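Long-range contacts in phenylalanine ammonia-lyase (PDB 1Y2M), which catalyses the non-oxidative deamination of L-phenylalanine and L-tyrosine to trans-cinnamic and p-coumaric acid, releasing ammonium: residues 136-141 with 217-222; 158-163 with 201-206; 303-308 with 341-346; 337-342 with 657-662. One frame throughout, in Å; residues are numbered along the deposited sequence.

In the fold
The four contacts form two pairs on opposite sides of the chain's centre. Contacts 1 and 2 have centres 12 Å apart and touch: Tyr220 and Pro217 pack on Pro204 and Val203, and both contacts meet the second subunit. Contacts 3 and 4 have centres 9 Å apart, share Phe341 and Ala342, and are further joined by a probable hydrogen bond from His344 NE2 to Ser339 O. Between contacts 1 and 3 the centres are 57 Å apart. Gln138 of contact 1 lies about 7 Å, side chain to side chain, from the cinnamate-binding Glu496; the side chain of His307 in contact 3 lies about 3 Å from that of Gln360, probably a cinnamate-binding residue.

Contact 1: residues 136-141 with 217-222; sequences EHQLCG and PLSYIA
An inverse gamma turn centred on Leu139, at the C-terminal end of helix 125-138, closes over the ring of Tyr220 on helix 215-225. Leu139 CD2 sits above the middle of one ring face, 3.6 Å from the Tyr220 centroid and only 5° off the ring normal, a nearly axial CH-pi contact. Leu139 CG stands beside the backbone N, opposite the carbonyl carbon (chi1 -60°), which brings the CD2 branch over the aromatic face. The same methyl also meets the helix backbone, with Leu139 CD2 3.7 Å from Ser219 O. At the far end of the ring the phenol oxygen reaches the chain beyond the turn: Gly141 N donates to Tyr220 OH at 3.0 Å with an N-H...O angle of 152°, approaching the ring at its edge, near its plane. Tyr220 is thus held both over a face and at its hydroxyl. A phenylalanine here would probably keep the methyl contact but leave Gly141 N without its hydroxyl acceptor. Alongside, Gln138 CB lies 3.1 Å from Ser219 OG, a close carbon-oxygen contact; that hydroxyl's hydrogen bond goes to Leu215 O one turn back in its own helix. Gln138 O is taken by Ser216 OG, a second tie between the helix end and helix 215-225, which follows closely on Ala211 and Gly213, the pair cross-linked in the enzyme's 5-imidazolinone. Around the contact, Val269 of helix 264-269 packs on Ser219, Pro204 covers part of Tyr220, and Thr690 of the second subunit packs on Leu139.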
loop_
_atom_site.group_PDB
_atom_site.type_symbol
_atom_site.label_atom_id
_atom_site.label_comp_id
_atom_site.label_asym_id
_atom_site.label_seq_id
_atom_site.Cartn_x
_atom_site.Cartn_y
_atom_site.Cartn_z
ATOM N N GLU B 136 -12.793 28.368 18.654
ATOM C CA GLU B 136 -13.613 28.707 17.497
ATOM C C GLU B 136 -13.137 27.955 16.239
ATOM O O GLU B 136 -13.917 27.272 15.561
ATOM C CB GLU B 136 -13.596 30.202 17.209
ATOM C CG GLU B 136 -14.333 30.635 15.899
ATOM C CD GLU B 136 -14.173 32.113 15.574
ATOM O OE1 GLU B 136 -13.222 32.720 16.032
ATOM O OE2 GLU B 136 -15.007 32.699 14.851
ATOM N N HIS B 137 -11.860 28.130 15.893
ATOM C CA HIS B 137 -11.340 27.580 14.629
ATOM C C HIS B 137 -11.202 26.051 14.633
ATOM O O HIS B 137 -11.155 25.434 13.565
ATOM C CB HIS B 137 -10.047 28.285 14.205
ATOM C CG HIS B 137 -8.803 27.799 14.894
ATOM N ND1 HIS B 137 -8.393 28.291 16.122
ATOM C CD2 HIS B 137 -7.846 26.935 14.495
ATOM C CE1 HIS B 137 -7.262 27.699 16.467
ATOM N NE2 HIS B 137 -6.900 26.881 15.500
ATOM N N GLN B 138 -11.101 25.451 15.831
ATOM C CA GLN B 138 -10.930 24.030 15.962
ATOM C C GLN B 138 -12.241 23.237 16.016
ATOM O O GLN B 138 -12.215 22.017 15.790
ATOM C CB GLN B 138 -10.051 23.707 17.170
ATOM C CG GLN B 138 -8.567 24.085 16.972
ATOM C CD GLN B 138 -7.887 23.226 15.916
ATOM O OE1 GLN B 138 -8.347 22.134 15.604
ATOM N NE2 GLN B 138 -6.794 23.756 15.303
ATOM N N LEU B 139 -13.361 23.936 16.220
ATOM C CA LEU B 139 -14.679 23.300 16.206
ATOM C C LEU B 139 -15.168 23.283 14.755
ATOM O O LEU B 139 -16.160 23.892 14.392
ATOM C CB LEU B 139 -15.643 24.031 17.132
ATOM C CG LEU B 139 -15.240 24.085 18.607
ATOM C CD1 LEU B 139 -16.155 25.079 19.408
ATOM C CD2 LEU B 139 -15.270 22.662 19.208
ATOM N N CYS B 140 -14.447 22.521 13.944
ATOM C CA CYS B 140 -14.588 22.587 12.518
ATOM C C CYS B 140 -14.850 21.269 11.838
ATOM O O CYS B 140 -14.760 21.192 10.593
ATOM C CB CYS B 140 -13.302 23.148 11.940
ATOM S SG CYS B 140 -11.800 22.210 12.194
ATOM N N GLY B 141 -15.251 20.258 12.621
ATOM C CA GLY B 141 -15.476 18.909 12.092
ATOM C C GLY B 141 -16.930 18.678 11.801
ATOM O O GLY B 141 -17.787 19.459 12.217
ATOM N N PRO B 217 -10.478 17.276 17.991
ATOM C CA PRO B 217 -11.308 16.544 18.973
ATOM C C PRO B 217 -11.146 17.018 20.416
ATOM O O PRO B 217 -12.128 17.104 21.188
ATOM C CB PRO B 217 -10.841 15.101 18.823
ATOM C CG PRO B 217 -9.536 15.146 18.137
ATOM C CD PRO B 217 -9.614 16.351 17.240
ATOM N N LEU B 218 -9.927 17.352 20.806
ATOM C CA LEU B 218 -9.718 17.881 22.146
ATOM C C LEU B 218 -10.433 19.239 22.309
ATOM O O LEU B 218 -10.877 19.580 23.415
ATOM C CB LEU B 218 -8.233 18.046 22.449
ATOM C CG LEU B 218 -7.505 16.702 22.677
ATOM C CD1 LEU B 218 -6.050 16.884 22.827
ATOM C CD2 LEU B 218 -7.973 16.018 23.925
ATOM N N SER B 219 -10.530 20.024 21.238
ATOM C CA SER B 219 -11.314 21.276 21.303
ATOM C C SER B 219 -12.780 21.025 21.573
ATOM O O SER B 219 -13.398 21.797 22.264
ATOM C CB SER B 219 -11.138 22.119 20.037
ATOM O OG SER B 219 -9.768 22.570 19.991
ATOM N N TYR B 220 -13.332 19.951 21.016
ATOM C CA TYR B 220 -14.718 19.600 21.321
ATOM C C TYR B 220 -14.876 19.263 22.798
ATOM O O TYR B 220 -15.868 19.661 23.415
ATOM C CB TYR B 220 -15.269 18.492 20.422
ATOM C CG TYR B 220 -15.631 18.984 19.043
ATOM C CD1 TYR B 220 -16.927 19.287 18.730
ATOM C CD2 TYR B 220 -14.670 19.159 18.068
ATOM C CE1 TYR B 220 -17.249 19.798 17.508
ATOM C CE2 TYR B 220 -14.995 19.646 16.805
ATOM C CZ TYR B 220 -16.289 19.956 16.541
ATOM O OH TYR B 220 -16.613 20.482 15.296
ATOM N N ILE B 221 -13.898 18.556 23.373
ATOM C CA ILE B 221 -13.962 18.271 24.806
ATOM C C ILE B 221 -13.904 19.551 25.642
ATOM O O ILE B 221 -14.732 19.760 26.544
ATOM C CB ILE B 221 -12.867 17.278 25.192
ATOM C CG1 ILE B 221 -13.219 15.926 24.618
ATOM C CG2 ILE B 221 -12.671 17.184 26.677
ATOM C CD1 ILE B 221 -12.049 14.915 24.535
ATOM N N ALA B 222 -13.004 20.447 25.298
ATOM C CA ALA B 222 -12.874 21.701 25.993
ATOM C C ALA B 222 -14.113 22.584 25.870
ATOM O O ALA B 222 -14.556 23.215 26.820
ATOM C CB ALA B 222 -11.674 22.448 25.459
#

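Contact 2: residues 158-163 with 201-206; sequences NSLPLE and PIVPLR
Asn158 and Leu160 bracket a single antiparallel bridge in which Ser159 faces Pro204 as a non-hydrogen-bonded pair, a position where proline's missing N-H costs nothing. Its two backbone bonds differ in approach. Leu160 N donates to Val203 O at 2.8 Å, nearly in line with the C=O bond, whereas Leu205 N reaches Asn158 O at 2.9 Å from above the carbonyl plane, 51° out of it. Ser159 CA adds a CA-H...O contact of 3.2 Å to Val203 O. The apolar part hangs on the two methyls of Leu160: CD1 lies 3.7 Å from Val203 CG1, and CD2 lies 3.9 Å from Leu205 CD1. An alanine in its place would have neither methyl, and a gap between Val203 and Leu205 would probably open. Water supplies the third kind of link. One molecule donates to Leu160 O and Pro201 O and accepts from Val203 N, prolonging the pairing beyond the bridge. Another joins the side chains of Asn158 and Arg206, donating to Asn158 OD1 at 2.7 Å and accepting from Arg206 NH1 at 2.8 Å. The stronger partners of these two are in the second subunit: Tyr699 for Asn158 ND2, Glu480 and Glu515 for Arg206. The chemistry is that of a single antiparallel bridge with an apolar side at Leu160 and a water-linked polar end, where the arginine's charge is probably balanced mainly across the subunit interface.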
loop_
_atom_site.group_PDB
_atom_site.type_symbol
_atom_site.label_atom_id
_atom_site.label_comp_id
_atom_site.label_asym_id
_atom_site.label_seq_id
_atom_site.Cartn_x
_atom_site.Cartn_y
_atom_site.Cartn_z
ATOM N N ASN B 158 -20.267 9.401 12.007
ATOM C CA ASN B 158 -19.269 10.499 11.918
ATOM C C ASN B 158 -18.789 11.064 13.256
ATOM O O ASN B 158 -18.211 12.146 13.278
ATOM C CB ASN B 158 -19.821 11.635 11.061
ATOM C CG ASN B 158 -19.735 11.319 9.591
ATOM O OD1 ASN B 158 -18.827 10.577 9.209
ATOM N ND2 ASN B 158 -20.622 11.881 8.765
ATOM N N SER B 159 -19.061 10.339 14.335
ATOM C CA SER B 159 -18.574 10.730 15.668
ATOM C C SER B 159 -17.683 9.687 16.273
ATOM O O SER B 159 -17.742 8.510 15.924
ATOM C CB SER B 159 -19.749 10.954 16.607
ATOM O OG SER B 159 -20.381 9.732 16.953
ATOM N N LEU B 160 -16.806 10.140 17.144
ATOM C CA LEU B 160 -15.868 9.250 17.795
ATOM C C LEU B 160 -16.650 8.363 18.772
ATOM O O LEU B 160 -17.594 8.806 19.472
ATOM C CB LEU B 160 -14.795 9.978 18.590
ATOM C CG LEU B 160 -13.565 10.543 17.917
ATOM C CD1 LEU B 160 -12.794 11.354 18.972
ATOM C CD2 LEU B 160 -12.720 9.442 17.288
ATOM N N PRO B 161 -16.247 7.082 18.868
ATOM C CA PRO B 161 -16.869 6.236 19.858
ATOM C C PRO B 161 -16.808 6.813 21.275
ATOM O O PRO B 161 -15.778 7.382 21.671
ATOM C CB PRO B 161 -16.045 4.952 19.793
ATOM C CG PRO B 161 -15.526 4.937 18.366
ATOM C CD PRO B 161 -15.266 6.346 18.052
ATOM N N LEU B 162 -17.866 6.579 22.030
ATOM C CA LEU B 162 -17.976 7.154 23.376
ATOM C C LEU B 162 -16.756 6.681 24.234
ATOM O O LEU B 162 -16.168 7.451 25.006
ATOM C CB LEU B 162 -19.320 6.802 24.042
ATOM C CG LEU B 162 -20.522 7.331 23.234
ATOM C CD1 LEU B 162 -21.763 6.826 23.968
ATOM C CD2 LEU B 162 -20.486 8.816 23.112
ATOM N N GLU B 163 -16.373 5.411 24.106
ATOM C CA GLU B 163 -15.269 4.882 24.923
ATOM C C GLU B 163 -13.954 5.619 24.632
ATOM O O GLU B 163 -13.114 5.813 25.521
ATOM C CB GLU B 163 -15.071 3.353 24.751
ATOM C CG GLU B 163 -14.738 2.889 23.365
ATOM C CD GLU B 163 -14.440 1.385 23.231
ATOM O OE1 GLU B 163 -15.062 0.613 23.959
ATOM O OE2 GLU B 163 -13.561 0.958 22.431
ATOM N N PRO B 201 -18.752 14.015 25.538
ATOM C CA PRO B 201 -18.864 14.898 24.407
ATOM C C PRO B 201 -19.019 14.170 23.087
ATOM O O PRO B 201 -18.392 13.146 22.867
ATOM C CB PRO B 201 -17.571 15.691 24.457
ATOM C CG PRO B 201 -17.214 15.755 25.904
ATOM C CD PRO B 201 -17.612 14.375 26.408
ATOM N N ILE B 202 -19.829 14.743 22.220
ATOM C CA ILE B 202 -19.989 14.247 20.874
ATOM C C ILE B 202 -18.900 14.940 20.048
ATOM O O ILE B 202 -18.861 16.184 19.965
ATOM C CB ILE B 202 -21.399 14.579 20.328
ATOM C CG1 ILE B 202 -22.446 13.828 21.107
ATOM C CG2 ILE B 202 -21.502 14.287 18.839
ATOM C CD1 ILE B 202 -22.332 12.337 21.075
ATOM N N VAL B 203 -17.997 14.153 19.474
ATOM C CA VAL B 203 -16.821 14.703 18.838
ATOM C C VAL B 203 -16.738 14.114 17.433
ATOM O O VAL B 203 -16.974 12.939 17.252
ATOM C CB VAL B 203 -15.567 14.258 19.659
ATOM C CG1 VAL B 203 -14.252 14.762 19.047
ATOM C CG2 VAL B 203 -15.670 14.655 21.128
ATOM N N PRO B 204 -16.421 14.937 16.438
ATOM C CA PRO B 204 -16.266 14.383 15.083
ATOM C C PRO B 204 -15.205 13.278 15.013
ATOM O O PRO B 204 -14.177 13.351 15.658
ATOM C CB PRO B 204 -15.792 15.609 14.262
ATOM C CG PRO B 204 -16.325 16.787 15.031
ATOM C CD PRO B 204 -16.182 16.390 16.484
ATOM N N LEU B 205 -15.439 12.311 14.138
ATOM C CA LEU B 205 -14.541 11.169 13.930
ATOM C C LEU B 205 -13.268 11.651 13.281
ATOM O O LEU B 205 -12.153 11.199 13.583
ATOM C CB LEU B 205 -15.183 10.176 12.976
ATOM C CG LEU B 205 -14.385 8.917 12.648
ATOM C CD1 LEU B 205 -14.025 8.165 13.895
ATOM C CD2 LEU B 205 -15.176 8.045 11.749
ATOM N N ARG B 206 -13.447 12.546 12.316
ATOM C CA ARG B 206 -12.340 12.972 11.456
ATOM C C ARG B 206 -12.002 14.456 11.558
ATOM O O ARG B 206 -12.845 15.290 11.915
ATOM C CB ARG B 206 -12.651 12.633 9.996
ATOM C CG ARG B 206 -12.869 11.203 9.702
ATOM C CD ARG B 206 -13.014 10.969 8.181
ATOM N NE ARG B 206 -13.106 9.577 7.783
ATOM C CZ ARG B 206 -14.230 8.911 7.542
ATOM N NH1 ARG B 206 -15.424 9.479 7.689
ATOM N NH2 ARG B 206 -14.180 7.670 7.077
HETATM O O HOH W 1 -16.225 13.724 11.104
HETATM O O HOH W 2 -16.281 11.340 9.629
HETATM O O HOH W 3 -18.205 11.395 20.305
#

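Contact 3: residues 303-308 with 341-346; sequences AMVGHA and FAVHHE
Gly306 and Ala308 grip Val343 between them through two backbone hydrogen bonds. Val343 N donates to Gly306 O at 2.8 Å, almost straight at the hydrogen (170°), and Ala308 N donates to Val343 O, also at 2.8 Å, tilted 15° from the carbonyl plane. Both bonds involve one residue of 341-346, as in a parallel pairing of His307 with Val343. The N-H of His307 turns elsewhere, to Asp361. The His307 side chain lies about 3 Å from that of Gln360, which by similarity binds cinnamate, so the pairing borders the probable substrate pocket. A weaker CA-H...O contact extends the pairing backwards: Val305 CA lies 3.5 Å from Phe341 O. Val305 completes a Schellman motif that ends helix 273-303, and its positive phi (42°) turns the chain toward 341-346. With CG1 set opposite the backbone N, this branch of Val305 presses closely on Phe341 O at 3.2 Å and meets Val343 CG2 at 4.1 Å. Ala308 CB rests 3.4 Å from Val343 O and 4.0 Å from His344 ND1. His344 uses its other ring nitrogen, NE2, to bind Ser339 O. The pairing lies between the C-terminal end of helix 273-303 and the N-terminus of helix 345-348, for which His344 is the N-cap residue. Arg538 and Phe542 of helix 506-560 pack against Val305, while Glu348 of helix 345-348 touches both His307 and Val343.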
loop_
_atom_site.group_PDB
_atom_site.type_symbol
_atom_site.label_atom_id
_atom_site.label_comp_id
_atom_site.label_asym_id
_atom_site.label_seq_id
_atom_site.Cartn_x
_atom_site.Cartn_y
_atom_site.Cartn_z
ATOM N N ALA B 303 -7.588 -30.936 16.505
ATOM C CA ALA B 303 -8.544 -31.366 15.483
ATOM C C ALA B 303 -7.834 -32.096 14.333
ATOM O O ALA B 303 -8.382 -32.991 13.751
ATOM C CB ALA B 303 -9.293 -30.193 14.921
HETATM N N MSE B 304 -6.594 -31.704 14.042
HETATM C CA MSE B 304 -5.823 -32.285 12.923
HETATM C C MSE B 304 -5.028 -33.507 13.345
HETATM O O MSE B 304 -4.310 -34.055 12.550
HETATM C CB MSE B 304 -4.879 -31.233 12.373
HETATM C CG MSE B 304 -5.576 -30.051 11.739
HETATM SE SE MSE B 304 -6.130 -30.602 9.897
HETATM C CE MSE B 304 -4.357 -30.661 8.969
ATOM N N VAL B 305 -5.200 -33.943 14.592
ATOM C CA VAL B 305 -4.366 -34.989 15.208
ATOM C C VAL B 305 -2.895 -34.757 14.828
ATOM O O VAL B 305 -2.153 -35.667 14.411
ATOM C CB VAL B 305 -4.887 -36.417 14.928
ATOM C CG1 VAL B 305 -4.065 -37.452 15.634
ATOM C CG2 VAL B 305 -6.268 -36.539 15.527
ATOM N N GLY B 306 -2.480 -33.510 14.993
ATOM C CA GLY B 306 -1.151 -33.094 14.634
ATOM C C GLY B 306 -0.150 -33.233 15.749
ATOM O O GLY B 306 -0.437 -33.829 16.786
ATOM N N HIS B 307 1.025 -32.655 15.516
ATOM C CA HIS B 307 2.165 -32.904 16.402
ATOM C C HIS B 307 2.361 -31.808 17.440
ATOM O O HIS B 307 2.701 -30.652 17.132
ATOM C CB HIS B 307 3.432 -33.019 15.583
ATOM C CG HIS B 307 3.462 -34.219 14.702
ATOM N ND1 HIS B 307 3.118 -34.180 13.369
ATOM C CD2 HIS B 307 3.845 -35.492 14.959
ATOM C CE1 HIS B 307 3.260 -35.388 12.849
ATOM N NE2 HIS B 307 3.694 -36.205 13.796
ATOM N N ALA B 308 2.267 -32.190 18.702
ATOM C CA ALA B 308 2.606 -31.251 19.768
ATOM C C ALA B 308 4.130 -31.000 19.777
ATOM O O ALA B 308 4.600 -30.035 20.392
ATOM C CB ALA B 308 2.143 -31.792 21.066
ATOM N N PHE B 341 -5.787 -35.909 21.609
ATOM C CA PHE B 341 -5.923 -35.712 20.158
ATOM C C PHE B 341 -4.526 -35.441 19.517
ATOM O O PHE B 341 -4.112 -36.082 18.554
ATOM C CB PHE B 341 -6.786 -34.505 19.832
ATOM C CG PHE B 341 -8.288 -34.681 19.998
ATOM C CD1 PHE B 341 -9.000 -35.668 19.315
ATOM C CD2 PHE B 341 -9.002 -33.780 20.773
ATOM C CE1 PHE B 341 -10.372 -35.760 19.410
ATOM C CE2 PHE B 341 -10.400 -33.893 20.887
ATOM C CZ PHE B 341 -11.071 -34.861 20.186
ATOM N N ALA B 342 -3.813 -34.481 20.079
ATOM C CA ALA B 342 -2.459 -34.157 19.595
ATOM C C ALA B 342 -1.520 -35.301 19.935
ATOM O O ALA B 342 -1.651 -35.935 21.001
ATOM C CB ALA B 342 -1.949 -32.891 20.223
ATOM N N VAL B 343 -0.563 -35.547 19.039
ATOM C CA VAL B 343 0.504 -36.538 19.220
ATOM C C VAL B 343 1.691 -35.923 19.972
ATOM O O VAL B 343 2.185 -34.857 19.601
ATOM C CB VAL B 343 0.940 -37.076 17.858
ATOM C CG1 VAL B 343 2.060 -38.101 17.992
ATOM C CG2 VAL B 343 -0.280 -37.680 17.144
ATOM N N HIS B 344 2.133 -36.600 21.040
ATOM C CA HIS B 344 3.171 -36.066 21.931
ATOM C C HIS B 344 4.573 -36.601 21.630
ATOM O O HIS B 344 4.715 -37.781 21.384
ATOM C CB HIS B 344 2.767 -36.346 23.377
ATOM C CG HIS B 344 1.527 -35.609 23.766
ATOM N ND1 HIS B 344 1.548 -34.273 24.104
ATOM C CD2 HIS B 344 0.226 -35.982 23.768
ATOM C CE1 HIS B 344 0.310 -33.867 24.333
ATOM N NE2 HIS B 344 -0.507 -34.891 24.151
ATOM N N HIS B 345 5.584 -35.713 21.652
ATOM C CA HIS B 345 6.967 -36.080 21.259
ATOM C C HIS B 345 7.454 -37.220 22.140
ATOM O O HIS B 345 8.069 -38.171 21.658
ATOM C CB HIS B 345 7.944 -34.853 21.320
ATOM C CG HIS B 345 9.400 -35.226 21.332
ATOM N ND1 HIS B 345 10.118 -35.497 20.185
ATOM C CD2 HIS B 345 10.271 -35.385 22.364
ATOM C CE1 HIS B 345 11.365 -35.792 20.504
ATOM N NE2 HIS B 345 11.478 -35.759 21.822
ATOM N N GLU B 346 7.169 -37.112 23.429
ATOM C CA GLU B 346 7.664 -38.094 24.402
ATOM C C GLU B 346 7.039 -39.477 24.218
ATOM O O GLU B 346 7.590 -40.467 24.726
ATOM C CB GLU B 346 7.458 -37.624 25.845
ATOM C CG GLU B 346 6.015 -37.598 26.294
ATOM C CD GLU B 346 5.330 -36.270 26.045
ATOM O OE1 GLU B 346 5.816 -35.441 25.222
ATOM O OE2 GLU B 346 4.277 -36.077 26.676
#

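Contact 4: residues 337-342 with 657-662; sequences EGSRFA and YLSPRT
Tyr657 is clasped by Arg340 and Phe341, two residues held in an ST turn and ST motif that begin at Ser339; here the loop after helix 323-336 meets the loop before helix 662-672. Arg340 N donates to Tyr657 O at 2.7 Å, nearly straight and in the carbonyl plane. Farther out, Tyr657 CE1 lies over one face of the Arg340 guanidinium, offset toward its rim and 3.6 Å from NH2, with the ring and guanidinium planes 47° apart. Phe341 meets the root of the tyrosine side chain: Tyr657 CB stands over the middle of its ring, 3.6 Å from the centroid, in a CH-pi contact. Leu658 CG comes to the edge of that phenylalanine ring, in its plane. Toward Glu337, Ser659 OG is 3.0 Å from Glu337 O, but its proton can also reach Leu335 O, the stronger partner. Gly338 packs on Pro660 with a positive phi that would jam a side chain against the preceding carbonyl. Glu302 of helix 273-303 hydrogen-bonds Ser339 OG and Ser659 N through OE2 and Thr662 OG1 through OE1, so one carboxylate bonds to both segments. Tyr657 OH binds Glu543 of helix 506-560. What positions this shell is Ser339: with OG opposite the backbone N (chi1 -175°), Ser339 OG accepts from Phe341 N and Ala342 N, each at 3.1 Å, the latter nearly straight at 172°.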
loop_
_atom_site.group_PDB
_atom_site.type_symbol
_atom_site.label_atom_id
_atom_site.label_comp_id
_atom_site.label_asym_id
_atom_site.label_seq_id
_atom_site.Cartn_x
_atom_site.Cartn_y
_atom_site.Cartn_z
ATOM N N GLU B 337 -0.650 -29.956 26.585
ATOM C CA GLU B 337 -0.387 -30.977 27.595
ATOM C C GLU B 337 -1.660 -31.671 27.954
ATOM O O GLU B 337 -2.674 -31.024 28.194
ATOM C CB GLU B 337 0.219 -30.385 28.845
ATOM C CG GLU B 337 1.586 -29.906 28.565
ATOM C CD GLU B 337 2.588 -30.258 29.621
ATOM O OE1 GLU B 337 2.255 -31.005 30.584
ATOM O OE2 GLU B 337 3.726 -29.778 29.442
ATOM N N GLY B 338 -1.598 -32.986 27.962
ATOM C CA GLY B 338 -2.762 -33.758 28.360
ATOM C C GLY B 338 -3.759 -34.031 27.252
ATOM O O GLY B 338 -4.734 -34.779 27.474
ATOM N N SER B 339 -3.563 -33.433 26.075
ATOM C CA SER B 339 -4.403 -33.743 24.917
ATOM C C SER B 339 -4.267 -35.214 24.522
ATOM O O SER B 339 -3.179 -35.751 24.496
ATOM C CB SER B 339 -4.044 -32.880 23.702
ATOM O OG SER B 339 -4.953 -33.137 22.624
ATOM N N ARG B 340 -5.388 -35.865 24.232
ATOM C CA ARG B 340 -5.363 -37.189 23.638
ATOM C C ARG B 340 -5.682 -37.112 22.160
ATOM O O ARG B 340 -5.768 -38.137 21.506
ATOM C CB ARG B 340 -6.347 -38.118 24.365
ATOM C CG ARG B 340 -5.956 -38.385 25.818
ATOM C CD ARG B 340 -6.994 -39.210 26.577
ATOM N NE ARG B 340 -7.253 -40.496 25.934
ATOM C CZ ARG B 340 -8.412 -41.160 25.959
ATOM N NH1 ARG B 340 -9.489 -40.689 26.611
ATOM N NH2 ARG B 340 -8.491 -42.316 25.313
ATOM N N PHE B 341 -5.787 -35.909 21.609
ATOM C CA PHE B 341 -5.923 -35.712 20.158
ATOM C C PHE B 341 -4.526 -35.441 19.517
ATOM O O PHE B 341 -4.112 -36.082 18.554
ATOM C CB PHE B 341 -6.786 -34.505 19.832
ATOM C CG PHE B 341 -8.288 -34.681 19.998
ATOM C CD1 PHE B 341 -9.000 -35.668 19.315
ATOM C CD2 PHE B 341 -9.002 -33.780 20.773
ATOM C CE1 PHE B 341 -10.372 -35.760 19.410
ATOM C CE2 PHE B 341 -10.400 -33.893 20.887
ATOM C CZ PHE B 341 -11.071 -34.861 20.186
ATOM N N ALA B 342 -3.813 -34.481 20.079
ATOM C CA ALA B 342 -2.459 -34.157 19.595
ATOM C C ALA B 342 -1.520 -35.301 19.935
ATOM O O ALA B 342 -1.651 -35.935 21.001
ATOM C CB ALA B 342 -1.949 -32.891 20.223
ATOM N N TYR B 657 -11.056 -36.407 25.275
ATOM C CA TYR B 657 -9.813 -36.344 24.562
ATOM C C TYR B 657 -9.150 -34.995 24.598
ATOM O O TYR B 657 -7.948 -34.912 24.396
ATOM C CB TYR B 657 -10.048 -36.734 23.103
ATOM C CG TYR B 657 -10.691 -38.092 22.933
ATOM C CD1 TYR B 657 -9.990 -39.262 23.206
ATOM C CD2 TYR B 657 -11.999 -38.200 22.497
ATOM C CE1 TYR B 657 -10.593 -40.512 23.052
ATOM C CE2 TYR B 657 -12.621 -39.431 22.374
ATOM C CZ TYR B 657 -11.920 -40.573 22.645
ATOM O OH TYR B 657 -12.553 -41.789 22.492
ATOM N N LEU B 658 -9.930 -33.926 24.797
ATOM C CA LEU B 658 -9.347 -32.588 24.787
ATOM C C LEU B 658 -8.352 -32.456 25.921
ATOM O O LEU B 658 -8.533 -33.051 26.989
ATOM C CB LEU B 658 -10.418 -31.529 24.986
ATOM C CG LEU B 658 -11.260 -31.255 23.761
ATOM C CD1 LEU B 658 -12.528 -30.586 24.161
ATOM C CD2 LEU B 658 -10.540 -30.425 22.832
ATOM N N SER B 659 -7.352 -31.598 25.711
ATOM C CA SER B 659 -6.525 -31.095 26.812
ATOM C C SER B 659 -7.396 -30.523 27.858
ATOM O O SER B 659 -8.375 -29.904 27.511
ATOM C CB SER B 659 -5.635 -29.923 26.381
ATOM O OG SER B 659 -4.462 -30.473 25.877
ATOM N N PRO B 660 -6.994 -30.623 29.139
ATOM C CA PRO B 660 -7.788 -29.926 30.140
ATOM C C PRO B 660 -7.905 -28.421 29.939
ATOM O O PRO B 660 -8.887 -27.828 30.378
ATOM C CB PRO B 660 -7.056 -30.228 31.453
ATOM C CG PRO B 660 -5.724 -30.677 31.076
ATOM C CD PRO B 660 -5.895 -31.378 29.755
ATOM N N ARG B 661 -6.887 -27.815 29.326
ATOM C CA ARG B 661 -6.852 -26.373 29.122
ATOM C C ARG B 661 -7.664 -25.999 27.916
ATOM O O ARG B 661 -8.298 -24.950 27.889
ATOM C CB ARG B 661 -5.408 -25.836 29.034
ATOM C CG ARG B 661 -4.686 -25.884 30.366
ATOM C CD ARG B 661 -3.271 -25.390 30.291
ATOM N NE ARG B 661 -2.603 -25.495 31.588
ATOM C CZ ARG B 661 -2.640 -24.574 32.556
ATOM N NH1 ARG B 661 -3.280 -23.421 32.398
ATOM N NH2 ARG B 661 -1.989 -24.794 33.690
ATOM N N THR B 662 -7.637 -26.809 26.870
ATOM C CA THR B 662 -8.435 -26.427 25.691
ATOM C C THR B 662 -9.921 -26.738 25.917
ATOM O O THR B 662 -10.786 -26.120 25.296
ATOM C CB THR B 662 -7.975 -27.069 24.378
ATOM O OG1 THR B 662 -7.976 -28.482 24.485
ATOM C CG2 THR B 662 -6.562 -26.612 23.970
#